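Local structure of cysteine synthase (Fusobacterium nucleatum subsp. nucleatum strain ATCC 25586, 5XEM) at residues G38-P41 with D47-A50; K52-A57 with T67-A72; G80-C85 with Q106-Y111; E114-D119 with L128-E133; E163-L168 with K193-N198. The protein uses pyridoxal 5'-phosphate to produce hydrogen sulfide from L-cysteine by beta-replacement, giving L-lanthionine, and probably also makes cysteine from O-acetyl-L-serine and sulfide. One frame throughout, in Å; residues are numbered along the deposited sequence.

Contact 1 (G38-P41 with D47-A50); sequences GSNP and DRIA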
# COMPACT_ATOMS: atom_id res chain seq x y z
N GLY A 38 4.20 -1.39 6.27
CA GLY A 38 3.36 -1.49 5.10
C GLY A 38 3.37 -0.27 4.20
O GLY A 38 2.92 -0.35 3.08
N SER A 39 3.89 0.85 4.69
CA SER A 39 4.02 2.06 3.89
C SER A 39 5.15 1.95 2.88
O SER A 39 5.20 2.75 1.94
CB SER A 39 4.28 3.27 4.77
OG SER A 39 3.16 3.50 5.61
N ASN A 40 6.07 1.00 3.07
CA ASN A 40 7.09 0.71 2.06
C ASN A 40 6.44 0.41 0.69
O ASN A 40 5.31 -0.09 0.64
CB ASN A 40 7.99 -0.46 2.48
CG ASN A 40 8.98 -0.10 3.57
OD1 ASN A 40 8.92 -0.63 4.68
ND2 ASN A 40 9.87 0.82 3.28
N PRO A 41 7.14 0.71 -0.42
CA PRO A 41 6.51 0.53 -1.76
C PRO A 41 6.15 -0.94 -2.08
O PRO A 41 5.14 -1.21 -2.78
CB PRO A 41 7.58 1.11 -2.73
CG PRO A 41 8.86 1.03 -1.95
CD PRO A 41 8.46 1.36 -0.54
N ASP A 47 11.31 -4.88 2.08
CA ASP A 47 11.92 -4.00 1.09
C ASP A 47 13.31 -3.54 1.60
O ASP A 47 14.27 -3.40 0.81
CB ASP A 47 11.08 -2.72 0.93
CG ASP A 47 9.83 -2.89 0.11
OD1 ASP A 47 9.45 -4.05 -0.21
OD2 ASP A 47 9.20 -1.84 -0.21
N ARG A 48 13.41 -3.24 2.90
CA ARG A 48 14.69 -2.74 3.48
C ARG A 48 15.81 -3.77 3.34
O ARG A 48 16.96 -3.41 2.97
CB ARG A 48 14.57 -2.38 4.95
CG ARG A 48 13.64 -1.24 5.27
CD ARG A 48 13.46 -1.12 6.77
NE ARG A 48 12.46 -0.15 7.17
CZ ARG A 48 12.67 1.14 7.46
NH1 ARG A 48 13.88 1.70 7.30
NH2 ARG A 48 11.66 1.89 7.84
N ILE A 49 15.50 -5.03 3.62
CA ILE A 49 16.52 -6.10 3.55
C ILE A 49 16.79 -6.54 2.13
O ILE A 49 17.95 -6.85 1.79
CB ILE A 49 16.24 -7.31 4.51
CG1 ILE A 49 15.20 -8.32 4.01
CG2 ILE A 49 15.96 -6.79 5.93
CD1 ILE A 49 15.26 -9.66 4.78
N ALA A 50 15.75 -6.55 1.28
CA ALA A 50 15.94 -6.81 -0.14
C ALA A 50 16.94 -5.81 -0.73
O ALA A 50 17.86 -6.19 -1.45
CB ALA A 50 14.61 -6.75 -0.87
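The D47 carboxylate is the flat group at the centre of this contact, with N40 to one side of its plane and P41 beyond its OD2. N40 CB approaches D47 OD2 from that side, beyond the oxygen, at 3.3 Å, and the methyl CE of M83 lies on the opposite side. From beyond the oxygen the pyrrolidine ring brings P41 CD within 3.3 Å of D47 OD2. The side chains of N40 and D47 run past each other in opposite directions, the plane of the N40 amide turned 56° from that of the carboxylate. P41 N is also 3.3 Å from D47 OD2, but as a proline nitrogen it has no hydrogen to give; the backbone amide of G42, one residue on, makes the hydrogen bond to this oxygen instead.

These residues belong to the cysteine synthase signature around K46, the predicted cofactor lysine, where a loop from strand 31-36 leads into helix 46-60. D47 thus sits in the first turn of that helix. Its CG lies beside the backbone N (chi1 -77°), which sends the carboxylate back across the loop, where the helix start and the G42 amide would both be expected to stabilise a negative charge.

R48 runs past the end of the N40 side chain and takes its polar partners beyond the loop: E37, which bridges to NE, E163, which bridges to NH2, and T159, whose hydroxyl takes NH1.

Contact 2 (K52-A57 with T67-A72); sequences KMIEEA and TVIIEA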
# COMPACT_ATOMS: atom_id res chain seq x y z
N LYS A 52 19.16 -3.80 0.87
CA LYS A 52 20.52 -3.88 1.40
C LYS A 52 21.25 -5.15 0.96
O LYS A 52 22.44 -5.08 0.61
CB LYS A 52 20.57 -3.72 2.90
CG LYS A 52 22.03 -3.51 3.36
CD LYS A 52 22.19 -3.07 4.80
CE LYS A 52 23.65 -2.87 5.17
NZ LYS A 52 24.25 -1.66 4.56
N MET A 53 20.58 -6.30 0.97
CA MET A 53 21.22 -7.54 0.51
C MET A 53 21.66 -7.42 -0.94
O MET A 53 22.78 -7.84 -1.30
CB MET A 53 20.31 -8.75 0.71
CG MET A 53 20.08 -9.08 2.17
SD MET A 53 19.22 -10.65 2.43
CE MET A 53 17.62 -10.33 1.68
N ILE A 54 20.81 -6.81 -1.77
CA ILE A 54 21.16 -6.69 -3.19
C ILE A 54 22.27 -5.68 -3.39
O ILE A 54 23.25 -5.96 -4.08
CB ILE A 54 19.94 -6.35 -4.09
CG1 ILE A 54 18.98 -7.53 -4.15
CG2 ILE A 54 20.41 -5.98 -5.50
CD1 ILE A 54 19.56 -8.84 -4.60
N GLU A 55 22.12 -4.50 -2.78
CA GLU A 55 23.12 -3.44 -2.95
C GLU A 55 24.50 -3.86 -2.45
O GLU A 55 25.50 -3.65 -3.15
CB GLU A 55 22.69 -2.16 -2.29
CG GLU A 55 21.63 -1.42 -3.07
CD GLU A 55 21.37 -0.05 -2.48
OE1 GLU A 55 21.61 0.19 -1.28
OE2 GLU A 55 20.88 0.78 -3.25
N GLU A 56 24.56 -4.52 -1.29
CA GLU A 56 25.86 -4.99 -0.79
C GLU A 56 26.48 -6.05 -1.73
O GLU A 56 27.68 -6.01 -1.98
CB GLU A 56 25.78 -5.48 0.66
CG GLU A 56 25.54 -4.38 1.72
CD GLU A 56 26.48 -3.18 1.58
OE1 GLU A 56 27.68 -3.38 1.38
OE2 GLU A 56 26.02 -2.02 1.67
N ALA A 57 25.69 -6.99 -2.27
CA ALA A 57 26.20 -8.01 -3.18
C ALA A 57 26.64 -7.39 -4.51
O ALA A 57 27.64 -7.81 -5.12
CB ALA A 57 25.15 -9.11 -3.43
N THR A 67 23.32 -12.33 -13.61
CA THR A 67 23.25 -13.16 -12.40
C THR A 67 21.78 -13.37 -12.01
O THR A 67 21.04 -12.39 -11.91
CB THR A 67 23.95 -12.48 -11.24
OG1 THR A 67 25.31 -12.26 -11.62
CG2 THR A 67 23.87 -13.33 -9.97
N VAL A 68 21.39 -14.63 -11.84
CA VAL A 68 20.02 -14.94 -11.39
C VAL A 68 19.97 -14.84 -9.87
O VAL A 68 20.78 -15.47 -9.18
CB VAL A 68 19.59 -16.34 -11.87
CG1 VAL A 68 18.19 -16.69 -11.39
CG2 VAL A 68 19.63 -16.39 -13.41
N ILE A 69 18.99 -14.10 -9.35
CA ILE A 69 18.80 -14.00 -7.92
C ILE A 69 17.82 -15.12 -7.55
O ILE A 69 16.81 -15.29 -8.23
CB ILE A 69 18.24 -12.63 -7.50
CG1 ILE A 69 19.04 -11.49 -8.14
CG2 ILE A 69 18.17 -12.51 -5.98
CD1 ILE A 69 20.53 -11.56 -7.96
N ILE A 70 18.14 -15.88 -6.51
CA ILE A 70 17.32 -17.02 -6.07
C ILE A 70 17.11 -16.93 -4.56
O ILE A 70 18.08 -16.82 -3.81
CB ILE A 70 17.97 -18.38 -6.41
CG1 ILE A 70 18.43 -18.45 -7.87
CG2 ILE A 70 16.96 -19.51 -6.13
CD1 ILE A 70 19.34 -19.64 -8.22
N GLU A 71 15.86 -16.96 -4.08
CA GLU A 71 15.58 -16.80 -2.66
C GLU A 71 14.40 -17.66 -2.24
O GLU A 71 13.42 -17.81 -2.99
CB GLU A 71 15.31 -15.31 -2.30
CG GLU A 71 15.09 -15.02 -0.81
CD GLU A 71 16.35 -15.16 0.06
OE1 GLU A 71 17.32 -15.80 -0.39
OE2 GLU A 71 16.36 -14.60 1.18
N ALA A 72 14.52 -18.23 -1.04
CA ALA A 72 13.40 -18.86 -0.33
C ALA A 72 12.68 -17.84 0.56
O ALA A 72 13.32 -17.14 1.39
CB ALA A 72 13.89 -20.04 0.50
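I54 reaches from helix 46-60 toward I69 of strand 68-72, and the two isoleucines meet tip to tip. From CB, the I54 side chain first sends CG1 to the side of the backbone N (chi1 -69°). There CG1 packs against a methyl of L81, so the middle of the side chain is covered by helix 76-88. A second turn, chi2 -56°, carries the end of the chain on to the strand, where I54 CD1 comes to 4.2 Å from I69 CG2. That is ordinary van der Waals spacing, and it bridges backbones whose CA atoms, in I54 and I69, are 9.0 Å apart. The other branch of the partner, I69 CG1, is taken up by the sulfur of C85.

Beside this pair, the preceding residue of the helix, M53, brings its CE to 4.5 Å from E71 OE2, a loose approach of a methyl group to a carboxylate. The buried carboxylate finds its hydrogen bonds in the loop after strand 141-142, OE1 with the backbone N of N145 and OE2 with that of Q146. These two bonds hold both oxygens; the bound lanthionine lies about 7 Å from the E71 side chain, too far for direct contact.

Within the smaller, four-stranded parallel sheet, I69 and E71 face helices 46-60 and 76-88, while the alternate residues I70 and A72 pack against helix 123-136 on the other face.

Contact 3 (G80-C85 with Q106-Y111); sequences GLAMIC and QLMRAY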
# COMPACT_ATOMS: atom_id res chain seq x y z
N GLY A 80 9.61 -7.87 -2.02
CA GLY A 80 10.62 -6.83 -1.98
C GLY A 80 11.76 -7.04 -2.98
O GLY A 80 12.16 -6.12 -3.67
N LEU A 81 12.27 -8.25 -3.06
CA LEU A 81 13.24 -8.61 -4.09
C LEU A 81 12.69 -8.44 -5.49
O LEU A 81 13.38 -7.92 -6.35
CB LEU A 81 13.75 -10.04 -3.90
CG LEU A 81 14.65 -10.28 -2.71
CD1 LEU A 81 14.82 -11.77 -2.47
CD2 LEU A 81 16.00 -9.59 -2.94
N ALA A 82 11.44 -8.83 -5.70
CA ALA A 82 10.83 -8.74 -7.03
C ALA A 82 10.75 -7.28 -7.53
O ALA A 82 11.10 -6.97 -8.66
CB ALA A 82 9.47 -9.40 -7.03
N MET A 83 10.34 -6.39 -6.63
CA MET A 83 10.17 -4.97 -6.96
C MET A 83 11.54 -4.38 -7.29
O MET A 83 11.72 -3.67 -8.30
CB MET A 83 9.53 -4.25 -5.79
CG MET A 83 9.41 -2.76 -5.97
SD MET A 83 8.83 -1.94 -4.47
CE MET A 83 10.30 -2.16 -3.47
N ILE A 84 12.54 -4.68 -6.46
CA ILE A 84 13.88 -4.15 -6.69
C ILE A 84 14.51 -4.72 -7.98
O ILE A 84 15.10 -3.97 -8.77
CB ILE A 84 14.76 -4.35 -5.47
CG1 ILE A 84 14.26 -3.41 -4.35
CG2 ILE A 84 16.23 -4.10 -5.84
CD1 ILE A 84 14.71 -3.87 -2.99
N CYS A 85 14.33 -6.01 -8.20
CA CYS A 85 14.87 -6.67 -9.41
C CYS A 85 14.17 -6.17 -10.67
O CYS A 85 14.79 -6.09 -11.74
CB CYS A 85 14.78 -8.17 -9.31
SG CYS A 85 15.96 -8.88 -8.13
N GLN A 106 0.65 -13.93 -6.94
CA GLN A 106 0.22 -12.92 -7.90
C GLN A 106 1.04 -11.66 -7.85
O GLN A 106 1.37 -11.10 -8.91
CB GLN A 106 -1.25 -12.56 -7.66
CG GLN A 106 -2.20 -13.65 -8.09
CD GLN A 106 -2.17 -13.84 -9.58
OE1 GLN A 106 -1.39 -14.65 -10.10
NE2 GLN A 106 -2.99 -13.07 -10.30
N LEU A 107 1.33 -11.19 -6.64
CA LEU A 107 2.09 -9.98 -6.46
C LEU A 107 3.44 -10.21 -7.06
O LEU A 107 3.90 -9.41 -7.84
CB LEU A 107 2.22 -9.58 -4.98
CG LEU A 107 1.00 -8.90 -4.35
CD1 LEU A 107 1.07 -8.97 -2.83
CD2 LEU A 107 0.88 -7.47 -4.83
N MET A 108 4.08 -11.34 -6.70
CA MET A 108 5.42 -11.62 -7.18
C MET A 108 5.49 -11.75 -8.69
O MET A 108 6.37 -11.16 -9.32
CB MET A 108 6.05 -12.84 -6.48
CG MET A 108 6.75 -12.43 -5.20
SD MET A 108 7.40 -13.85 -4.33
CE MET A 108 5.90 -14.46 -3.57
N ARG A 109 4.56 -12.50 -9.28
CA ARG A 109 4.54 -12.60 -10.73
C ARG A 109 4.27 -11.26 -11.44
O ARG A 109 4.81 -11.04 -12.51
CB ARG A 109 3.55 -13.65 -11.21
CG ARG A 109 4.04 -15.05 -10.98
CD ARG A 109 2.95 -16.02 -11.31
NE ARG A 109 3.39 -17.39 -11.07
CZ ARG A 109 2.58 -18.45 -11.08
NH1 ARG A 109 1.27 -18.31 -11.30
NH2 ARG A 109 3.08 -19.65 -10.85
N ALA A 110 3.49 -10.36 -10.84
CA ALA A 110 3.25 -9.01 -11.44
C ALA A 110 4.56 -8.25 -11.69
O ALA A 110 4.68 -7.47 -12.64
CB ALA A 110 2.34 -8.18 -10.55
N TYR A 111 5.56 -8.48 -10.82
CA TYR A 111 6.85 -7.85 -10.97
C TYR A 111 7.79 -8.64 -11.87
O TYR A 111 8.91 -8.23 -12.07
CB TYR A 111 7.53 -7.67 -9.62
CG TYR A 111 6.86 -6.70 -8.68
CD1 TYR A 111 6.88 -5.34 -8.95
CD2 TYR A 111 6.22 -7.14 -7.52
CE1 TYR A 111 6.27 -4.44 -8.09
CE2 TYR A 111 5.63 -6.24 -6.65
CZ TYR A 111 5.66 -4.91 -6.93
OH TYR A 111 5.05 -4.01 -6.08
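Helices 76-88 and 103-110 are successive helices of the alpha/beta domain built on the four-stranded parallel sheet; strand 92-97 joins them, and both pack on the same face of that strand. They come close because A82 is small: its CA comes to 5.7 Å from the CA of Y111. A82 CB touches Y111 CB at 3.7 Å and M108 CG at 4.5 Å, filling the angle between the tyrosine and the last turn before it. M108 O, also near this methyl, is hydrogen-bonded to the hydroxyl of T113.

The tyrosine ring lies along M83, the two side chains pointing the same way. With CG beside the backbone N (chi1 -67°), the Y111 ring turns one face to helix 76-88. M83 CA sits 3.9 Å above that face, displaced toward the rim. M83 CG still lies 4.1 Å from Y111 CE1; past it the chain bends away toward P41. G264 of the second subunit packs on both M83 and Y111, at the dimer interface. The most central approach is a CH-pi contact, M83 CB standing 4.2 Å from the centroid of the Y111 ring and 17° off its normal.

Contact 4 (E114-D119 with L128-E133); sequences EVILTD and LEKLEE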
# COMPACT_ATOMS: atom_id res chain seq x y z
N GLU A 114 9.73 -15.48 -11.37
CA GLU A 114 9.35 -16.88 -11.50
C GLU A 114 9.18 -17.49 -10.11
O GLU A 114 10.11 -17.45 -9.31
CB GLU A 114 10.40 -17.67 -12.28
CG GLU A 114 9.97 -19.12 -12.53
CD GLU A 114 11.09 -19.98 -13.07
OE1 GLU A 114 12.04 -19.44 -13.66
OE2 GLU A 114 11.01 -21.22 -12.91
N VAL A 115 8.00 -18.07 -9.84
CA VAL A 115 7.64 -18.55 -8.50
C VAL A 115 7.54 -20.08 -8.55
O VAL A 115 6.84 -20.62 -9.39
CB VAL A 115 6.32 -17.93 -7.99
CG1 VAL A 115 5.94 -18.50 -6.61
CG2 VAL A 115 6.42 -16.41 -7.92
N ILE A 116 8.30 -20.75 -7.68
CA ILE A 116 8.34 -22.21 -7.59
C ILE A 116 7.81 -22.57 -6.20
O ILE A 116 8.22 -21.95 -5.19
CB ILE A 116 9.78 -22.72 -7.74
CG1 ILE A 116 10.25 -22.48 -9.17
CG2 ILE A 116 9.87 -24.20 -7.39
CD1 ILE A 116 11.73 -22.28 -9.29
N LEU A 117 6.89 -23.53 -6.13
CA LEU A 117 6.20 -23.83 -4.89
C LEU A 117 6.68 -25.15 -4.32
O LEU A 117 6.97 -26.06 -5.06
CB LEU A 117 4.69 -23.93 -5.11
CG LEU A 117 4.01 -22.69 -5.69
CD1 LEU A 117 2.54 -23.00 -5.99
CD2 LEU A 117 4.15 -21.52 -4.73
N THR A 118 6.75 -25.21 -3.00
CA THR A 118 6.99 -26.46 -2.30
C THR A 118 5.84 -26.75 -1.34
O THR A 118 5.06 -25.85 -0.95
CB THR A 118 8.32 -26.42 -1.52
OG1 THR A 118 8.30 -25.29 -0.64
CG2 THR A 118 9.50 -26.31 -2.47
N ASP A 119 5.76 -28.00 -0.92
CA ASP A 119 4.73 -28.45 -0.00
C ASP A 119 4.78 -27.65 1.30
O ASP A 119 5.75 -27.72 2.05
CB ASP A 119 4.95 -29.96 0.26
CG ASP A 119 3.72 -30.65 0.77
OD1 ASP A 119 2.92 -30.01 1.50
OD2 ASP A 119 3.55 -31.85 0.44
N LEU A 128 14.27 -23.95 1.17
CA LEU A 128 15.73 -23.88 1.15
C LEU A 128 16.33 -25.11 0.45
O LEU A 128 17.27 -24.99 -0.36
CB LEU A 128 16.30 -23.69 2.57
CG LEU A 128 16.14 -22.30 3.22
CD1 LEU A 128 16.55 -22.35 4.68
CD2 LEU A 128 17.02 -21.27 2.53
N GLU A 129 15.79 -26.30 0.72
CA GLU A 129 16.27 -27.50 0.06
C GLU A 129 16.06 -27.43 -1.46
O GLU A 129 16.92 -27.84 -2.24
CB GLU A 129 15.60 -28.75 0.65
CG GLU A 129 16.05 -29.05 2.08
CD GLU A 129 15.26 -30.19 2.71
OE1 GLU A 129 14.27 -30.65 2.11
OE2 GLU A 129 15.63 -30.62 3.83
N LYS A 130 14.93 -26.86 -1.89
CA LYS A 130 14.66 -26.73 -3.32
C LYS A 130 15.70 -25.81 -4.02
O LYS A 130 16.01 -26.00 -5.21
CB LYS A 130 13.23 -26.22 -3.54
CG LYS A 130 12.80 -26.06 -4.98
CD LYS A 130 12.65 -27.39 -5.69
CE LYS A 130 11.98 -27.21 -7.05
NZ LYS A 130 11.67 -28.52 -7.70
N LEU A 131 16.22 -24.83 -3.29
CA LEU A 131 17.22 -23.93 -3.88
C LEU A 131 18.41 -24.70 -4.44
O LEU A 131 18.98 -24.29 -5.47
CB LEU A 131 17.73 -22.88 -2.88
CG LEU A 131 16.73 -21.90 -2.29
CD1 LEU A 131 17.43 -20.90 -1.40
CD2 LEU A 131 15.94 -21.17 -3.37
N GLU A 132 18.76 -25.83 -3.81
CA GLU A 132 19.91 -26.63 -4.23
C GLU A 132 19.77 -27.08 -5.67
O GLU A 132 20.73 -27.00 -6.45
CB GLU A 132 20.14 -27.84 -3.31
CG GLU A 132 20.50 -27.46 -1.88
CD GLU A 132 21.67 -26.48 -1.85
OE1 GLU A 132 22.62 -26.70 -2.62
OE2 GLU A 132 21.59 -25.47 -1.11
N GLU A 133 18.57 -27.52 -6.02
CA GLU A 133 18.20 -27.88 -7.38
C GLU A 133 18.24 -26.68 -8.35
O GLU A 133 18.77 -26.78 -9.44
CB GLU A 133 16.80 -28.50 -7.28
CG GLU A 133 16.12 -29.02 -8.52
CD GLU A 133 14.77 -29.65 -8.15
OE1 GLU A 133 14.68 -30.35 -7.12
OE2 GLU A 133 13.78 -29.40 -8.87
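Apolar contact comes entirely from the carbon chain of K130, which lies against two side chains of strand 114-118. Near the base, T118 CG2 is 3.9 Å from K130 CB and 4.2 Å from K130 CG, the two side chains sliding past one another in opposite directions. With chi1 at 55°, the T118 methyl is turned beside the backbone N and its hydroxyl lies between N and the carbonyl carbon, so it is carbon that T118 gives to the lysine. Further out, I116 CG2 meets K130 CE at 3.7 Å, the isoleucine crossing the lysine chain at about a right angle. The bend that allows both touches is at chi2 of K130 (69°), after a first torsion that takes CG away from the backbone N.

The strand and helix form the first half of a beta-alpha-beta crossover. Strand 114-118 is one outermost strand of the four-stranded parallel sheet, and helix 123-136 passes over the sheet to strand 141-142 at the other. On the way L131 packs on I70, A72 and V95.

The salt bridge of K130 stays within the helix. One turn along, E133 takes the ammonium group at short range, K130 NZ to E133 OE2 at 2.6 Å. The nitrogen meets that oxygen from above the carboxylate plane, 43° out of it. On another side of the helix, E132 forms a salt bridge with K135.

Contact 5 (E163-L168 with K193-N198); sequences EILKDL and KEKLPN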
# COMPACT_ATOMS: atom_id res chain seq x y z
N GLU A 163 15.11 5.60 12.68
CA GLU A 163 13.87 6.30 12.45
C GLU A 163 13.01 6.31 13.69
O GLU A 163 12.36 7.31 13.98
CB GLU A 163 13.12 5.68 11.26
CG GLU A 163 13.89 5.75 9.95
CD GLU A 163 13.28 4.87 8.87
OE1 GLU A 163 12.12 4.45 9.07
OE2 GLU A 163 13.95 4.60 7.85
N ILE A 164 13.00 5.21 14.43
CA ILE A 164 12.27 5.11 15.69
C ILE A 164 12.86 6.11 16.71
O ILE A 164 12.12 6.87 17.34
CB ILE A 164 12.34 3.68 16.25
CG1 ILE A 164 11.50 2.73 15.38
CG2 ILE A 164 11.88 3.64 17.70
CD1 ILE A 164 11.76 1.25 15.72
N LEU A 165 14.19 6.11 16.82
CA LEU A 165 14.89 7.03 17.74
C LEU A 165 14.59 8.48 17.37
O LEU A 165 14.26 9.31 18.25
CB LEU A 165 16.40 6.76 17.74
CG LEU A 165 16.82 5.42 18.38
CD1 LEU A 165 18.30 5.15 18.12
CD2 LEU A 165 16.50 5.42 19.87
N LYS A 166 14.64 8.77 16.08
CA LYS A 166 14.46 10.15 15.61
C LYS A 166 13.05 10.60 15.85
O LYS A 166 12.83 11.71 16.37
CB LYS A 166 14.81 10.30 14.12
CG LYS A 166 14.69 11.74 13.57
CD LYS A 166 14.98 11.81 12.07
CE LYS A 166 13.79 11.39 11.20
NZ LYS A 166 13.57 9.91 11.10
N ASP A 167 12.08 9.76 15.50
CA ASP A 167 10.67 10.18 15.54
C ASP A 167 10.14 10.35 16.96
O ASP A 167 9.20 11.12 17.20
CB ASP A 167 9.77 9.19 14.78
CG ASP A 167 9.89 9.33 13.26
OD1 ASP A 167 10.51 10.31 12.80
OD2 ASP A 167 9.35 8.46 12.53
N LEU A 168 10.70 9.59 17.90
CA LEU A 168 10.30 9.71 19.31
C LEU A 168 11.33 10.48 20.14
O LEU A 168 11.26 10.46 21.37
CB LEU A 168 10.07 8.33 19.93
CG LEU A 168 8.75 7.64 19.57
CD1 LEU A 168 8.76 6.19 20.04
CD2 LEU A 168 7.57 8.37 20.18
N LYS A 193 19.30 -0.66 21.94
CA LYS A 193 19.96 -0.94 23.20
C LYS A 193 21.36 -0.31 23.28
O LYS A 193 21.83 -0.00 24.38
CB LYS A 193 20.04 -2.45 23.44
CG LYS A 193 18.77 -2.98 24.08
CD LYS A 193 18.80 -4.46 24.42
CE LYS A 193 17.64 -4.76 25.37
NZ LYS A 193 17.35 -6.19 25.67
N GLU A 194 21.99 -0.08 22.14
CA GLU A 194 23.25 0.69 22.13
C GLU A 194 23.03 2.15 22.53
O GLU A 194 23.83 2.71 23.28
CB GLU A 194 23.95 0.61 20.79
CG GLU A 194 24.66 -0.70 20.59
CD GLU A 194 25.16 -0.91 19.19
OE1 GLU A 194 25.02 -0.01 18.33
OE2 GLU A 194 25.74 -1.98 18.94
N LYS A 195 21.94 2.75 22.06
CA LYS A 195 21.64 4.17 22.32
C LYS A 195 20.84 4.39 23.60
O LYS A 195 20.94 5.45 24.21
CB LYS A 195 20.87 4.78 21.15
CG LYS A 195 21.56 4.72 19.80
CD LYS A 195 22.88 5.48 19.79
CE LYS A 195 23.24 5.98 18.39
NZ LYS A 195 24.53 6.74 18.40
N LEU A 196 20.02 3.41 23.99
CA LEU A 196 19.16 3.47 25.15
C LEU A 196 19.35 2.19 25.98
O LEU A 196 18.67 1.19 25.76
CB LEU A 196 17.68 3.61 24.73
CG LEU A 196 17.34 4.76 23.78
CD1 LEU A 196 15.90 4.63 23.29
CD2 LEU A 196 17.55 6.10 24.45
N PRO A 197 20.28 2.21 26.95
CA PRO A 197 20.59 0.97 27.68
C PRO A 197 19.49 0.44 28.61
O PRO A 197 19.55 -0.73 28.99
CB PRO A 197 21.83 1.35 28.48
CG PRO A 197 21.67 2.82 28.73
CD PRO A 197 21.06 3.36 27.46
N ASN A 198 18.50 1.27 28.95
CA ASN A 198 17.36 0.82 29.77
C ASN A 198 16.14 0.32 28.95
O ASN A 198 15.13 -0.10 29.53
CB ASN A 198 16.89 1.92 30.72
CG ASN A 198 17.96 2.34 31.73
OD1 ASN A 198 18.68 1.50 32.29
ND2 ASN A 198 18.08 3.64 31.94
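Both leucines of this contact, L165 and L196, hold CG beside the backbone N (chi1 -69° and -53°), and each extends from there toward the other. Their side chains run past each other in opposite directions, with L165 CD2 at 3.6 Å from L196 CD1 and 4.1 Å from L196 CG. The second methyl of L165 goes to the neighbouring lysine: CD1 lies 3.7 Å from K195 CG and 4.0 Å from K195 CB. K195 bends at chi2 (-61°), so only the root of its chain is used, crossing L165 at about a right angle before the ammonium end turns away.

Helix 151-167 leads into strand 174-178 of the larger sheet, and helix 183-195 follows that strand, so the pair joins consecutive helices of this half of the enzyme at their C-terminal ends. L196 is the first residue to depart from helical geometry after helix 183-195; its side chain also packs on V172, in the loop before strand 174-178. L192, one turn back, adds to the cover of L165. On the solvent side, E194 belongs to a calcium site known for this protein, although this chain carries no ion there, and its carboxylate is hydrogen-bonded to the hydroxyl of Y157.

In the fold
From the N terminus, contact 1 closes the short loop between strand 31-36 and helix 46-60. Contact 2 then folds the same helix onto strand 68-72. Contact 3 spans strand 92-97 to pair helices 76-88 and 103-110, and contact 4 packs strand 114-118 against the helix that follows it. Contact 5 closes the largest loop, on the other side of the chain's centre from contacts 3 and 4. All five are in series; none nests or crosses. L81 on E71 joins contacts 2 and 3, A72 on L128 joins contacts 2 and 4 through the smaller sheet, and M108 on V115 links contacts 3 and 4. A salt bridge ties contact 1 to contact 5.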